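Local coordinates for ankyrin repeat family protein (Enterococcus faecalis, PDB 3HRA) that is of unknown function but, as a stack of ankyrin repeats, probably serves as a scaffold for binding other proteins, at residues H48-E53 with R84-A89. Residues are numbered along the deposited sequence; the frame is centred on the assembly and turned at random.
Sequences HNNDIE and RTEILA
Arg84 reaches across to the end of helix 42-49, where its NH2 gives a hydrogen bond to His48 O (2.9 Å). The bond is bent, 144° at the hydrogen, and the donor sits 32° off the carbonyl plane. NE of the same guanidinium goes to Val47 O, so two carbonyls of the last helical turn hold the group in place. On the way the arginine chain bends at chi2 (-74°), and Arg84 CD lies 3.5 Å from Asn50 OD1. Asn50 has positive phi and closes the helix in a Schellman motif, at the turn between helices 42-49 and 52-60 in a predicted ankyrin repeat (38-70); Arg84 stands at the N-cap of helix 85-94, so the contact joins that turn to the start of this helix. Packing is close here too: Ile87 CD1 comes within 3.5 Å of Asn50 OD1, and Ile87 CG1 makes an apolar contact with Ile52 CG1 at 4.0 Å. On the side of exposed Glu86 the polar ends are joined through a water, which donates to Asn50 OD1 (2.8 Å) and to Glu86 OE1 (2.9 Å) while accepting from Ile87 N, a first-turn amide of helix 85-94. Glu86 still touches Ile52 directly, Ile52 CD1 lying 3.6 Å from Glu86 CB.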
ATOM      1  N   HIS A  48      -0.646  10.074  -4.621  1.00  6.01           N
ATOM      2  CA  HIS A  48      -1.871  10.579  -4.002  1.00  6.58           C
ATOM      3  C   HIS A  48      -2.912  10.954  -5.063  1.00  5.77           C
ATOM      4  O   HIS A  48      -4.087  10.632  -4.923  1.00 11.43           O
ATOM      5  CB  HIS A  48      -1.561  11.789  -3.101  1.00  6.81           C
ATOM      6  CG  HIS A  48      -0.997  11.419  -1.758  1.00 10.60           C
ATOM      7  ND1 HIS A  48       0.262  10.873  -1.601  1.00 10.20           N
ATOM      8  CD2 HIS A  48      -1.517  11.515  -0.511  1.00 13.25           C
ATOM      9  CE1 HIS A  48       0.491  10.650  -0.319  1.00 10.70           C
ATOM     10  NE2 HIS A  48      -0.575  11.028   0.364  1.00 15.22           N
ATOM     11  N   ASN A  49      -2.463  11.606  -6.135  1.00  5.92           N
ATOM     12  CA  ASN A  49      -3.332  12.040  -7.230  1.00  3.54           C
ATOM     13  C   ASN A  49      -3.715  10.929  -8.222  1.00  6.80           C
ATOM     14  O   ASN A  49      -4.611  11.109  -9.062  1.00 11.54           O
ATOM     15  CB  ASN A  49      -2.656  13.160  -8.025  1.00  6.83           C
ATOM     16  CG  ASN A  49      -2.738  14.507  -7.335  1.00  6.78           C
ATOM     17  OD1 ASN A  49      -3.714  14.814  -6.664  1.00 14.00           O
ATOM     18  ND2 ASN A  49      -1.710  15.325  -7.515  1.00  6.82           N
ATOM     19  N   ASN A  50      -3.033   9.792  -8.114  1.00  5.02           N
ATOM     20  CA  ASN A  50      -3.080   8.725  -9.130  1.00  6.57           C
ATOM     21  C   ASN A  50      -2.761   9.230 -10.539  1.00  7.70           C
ATOM     22  O   ASN A  50      -3.406   8.844 -11.517  1.00  8.51           O
ATOM     23  CB  ASN A  50      -4.389   7.923  -9.109  1.00  8.00           C
ATOM     24  CG  ASN A  50      -4.239   6.554  -9.763  1.00  7.37           C
ATOM     25  OD1 ASN A  50      -3.154   5.972  -9.780  1.00  9.66           O
ATOM     26  ND2 ASN A  50      -5.340   6.031 -10.307  1.00 15.90           N
ATOM     27  N   ASP A  51      -1.735  10.077 -10.625  1.00  7.43           N
ATOM     28  CA  ASP A  51      -1.201  10.501 -11.907  1.00  8.69           C
ATOM     29  C   ASP A  51      -0.155   9.479 -12.342  1.00  6.62           C
ATOM     30  O   ASP A  51       1.035   9.589 -12.021  1.00  5.59           O
ATOM     31  CB  ASP A  51      -0.628  11.919 -11.828  1.00  5.74           C
ATOM     32  CG  ASP A  51      -1.711  12.989 -11.802  1.00 10.96           C
ATOM     33  OD1 ASP A  51      -2.871  12.731 -12.213  1.00 14.30           O
ATOM     34  OD2 ASP A  51      -1.406  14.106 -11.371  1.00 10.76           O
ATOM     35  N   ILE A  52      -0.628   8.478 -13.076  1.00  7.89           N
ATOM     36  CA  ILE A  52       0.174   7.305 -13.374  1.00  7.04           C
ATOM     37  C   ILE A  52       1.411   7.641 -14.233  1.00  9.02           C
ATOM     38  O   ILE A  52       2.514   7.155 -13.973  1.00  6.43           O
ATOM     39  CB  ILE A  52      -0.702   6.230 -14.058  1.00  8.89           C
ATOM     40  CG1 ILE A  52      -1.792   5.754 -13.087  1.00  8.74           C
ATOM     41  CG2 ILE A  52       0.133   5.070 -14.507  1.00  7.91           C
ATOM     42  CD1 ILE A  52      -2.877   4.848 -13.727  1.00  9.10           C
ATOM     43  N   GLU A  53       1.228   8.454 -15.261  1.00  9.18           N
ATOM     44  CA  GLU A  53       2.337   8.739 -16.162  1.00  5.46           C
ATOM     45  C   GLU A  53       3.413   9.572 -15.462  1.00  8.18           C
ATOM     46  O   GLU A  53       4.608   9.340 -15.651  1.00  7.50           O
ATOM     47  CB  GLU A  53       1.839   9.425 -17.442  1.00 11.85           C
ATOM     48  CG  GLU A  53       2.942   9.718 -18.465  1.00 16.23           C
ATOM     49  CD  GLU A  53       3.638   8.459 -18.992  1.00 19.56           C
ATOM     50  OE1 GLU A  53       4.644   8.612 -19.727  1.00 22.56           O
ATOM     51  OE2 GLU A  53       3.180   7.324 -18.688  1.00 24.00           O
ATOM     52  N   ARG A  84      -3.805   2.083  -5.677  1.00  6.99           N
ATOM     53  CA  ARG A  84      -3.187   2.608  -6.903  1.00  5.01           C
ATOM     54  C   ARG A  84      -2.476   1.468  -7.604  1.00  4.90           C
ATOM     55  O   ARG A  84      -1.252   1.375  -7.598  1.00  8.39           O
ATOM     56  CB  ARG A  84      -2.183   3.717  -6.564  1.00  6.91           C
ATOM     57  CG  ARG A  84      -2.725   4.800  -5.631  1.00 10.71           C
ATOM     58  CD  ARG A  84      -3.698   5.732  -6.339  1.00 10.08           C
ATOM     59  NE  ARG A  84      -4.017   6.912  -5.522  1.00  9.03           N
ATOM     60  CZ  ARG A  84      -5.128   7.067  -4.812  1.00 12.29           C
ATOM     61  NH1 ARG A  84      -6.052   6.112  -4.794  1.00 13.83           N
ATOM     62  NH2 ARG A  84      -5.316   8.180  -4.109  1.00 14.60           N
ATOM     63  N   THR A  85      -3.257   0.606  -8.239  1.00  7.35           N
ATOM     64  CA  THR A  85      -2.764  -0.664  -8.760  1.00  6.11           C
ATOM     65  C   THR A  85      -1.715  -0.547  -9.859  1.00  7.55           C
ATOM     66  O   THR A  85      -0.707  -1.246  -9.832  1.00  7.35           O
ATOM     67  CB  THR A  85      -3.942  -1.492  -9.288  1.00  8.98           C
ATOM     68  OG1 THR A  85      -4.985  -1.472  -8.309  1.00 12.34           O
ATOM     69  CG2 THR A  85      -3.512  -2.938  -9.564  1.00 14.34           C
ATOM     70  N   GLU A  86      -1.983   0.299 -10.846  1.00  6.44           N
ATOM     71  CA  GLU A  86      -1.057   0.517 -11.953  1.00  7.96           C
ATOM     72  C   GLU A  86       0.300   1.019 -11.450  1.00  6.28           C
ATOM     73  O   GLU A  86       1.347   0.534 -11.878  1.00  8.78           O
ATOM     74  CB  GLU A  86      -1.678   1.512 -12.939  1.00  8.01           C
ATOM     75  CG  GLU A  86      -3.061   1.038 -13.453  1.00 13.51           C
ATOM     76  CD  GLU A  86      -4.305   1.631 -12.712  1.00 20.73           C
ATOM     77  OE1 GLU A  86      -4.317   1.900 -11.459  1.00 12.17           O
ATOM     78  OE2 GLU A  86      -5.323   1.809 -13.429  1.00 23.71           O
ATOM     79  N   ILE A  87       0.276   2.001 -10.548  1.00  6.51           N
ATOM     80  CA  ILE A  87       1.518   2.536 -10.003  1.00  3.82           C
ATOM     81  C   ILE A  87       2.261   1.483  -9.175  1.00  5.22           C
ATOM     82  O   ILE A  87       3.471   1.346  -9.297  1.00  4.32           O
ATOM     83  CB  ILE A  87       1.279   3.821  -9.184  1.00  6.38           C
ATOM     84  CG1 ILE A  87       0.788   4.938 -10.106  1.00  4.79           C
ATOM     85  CG2 ILE A  87       2.553   4.244  -8.454  1.00 10.27           C
ATOM     86  CD1 ILE A  87       0.333   6.190  -9.344  1.00  6.90           C
ATOM     87  N   LEU A  88       1.520   0.719  -8.365  1.00  5.84           N
ATOM     88  CA  LEU A  88       2.093  -0.348  -7.549  1.00  7.64           C
ATOM     89  C   LEU A  88       2.757  -1.409  -8.413  1.00  4.21           C
ATOM     90  O   LEU A  88       3.880  -1.832  -8.131  1.00  5.32           O
ATOM     91  CB  LEU A  88       1.023  -1.000  -6.667  1.00  7.54           C
ATOM     92  CG  LEU A  88       1.519  -2.127  -5.769  1.00  7.89           C
ATOM     93  CD1 LEU A  88       2.610  -1.626  -4.822  1.00 10.89           C
ATOM     94  CD2 LEU A  88       0.343  -2.732  -4.985  1.00 10.24           C
ATOM     95  N   ALA A  89       2.055  -1.851  -9.449  1.00  7.32           N
ATOM     96  CA  ALA A  89       2.635  -2.811 -10.386  1.00  9.47           C
ATOM     97  C   ALA A  89       3.964  -2.297 -10.967  1.00  9.33           C
ATOM     98  O   ALA A  89       4.939  -3.052 -11.094  1.00  9.96           O
ATOM     99  CB  ALA A  89       1.641  -3.130 -11.493  1.00  9.54           C
TER
HETATM  100  O   HOH W   1      -2.289   3.378 -10.085  1.00 10.39           O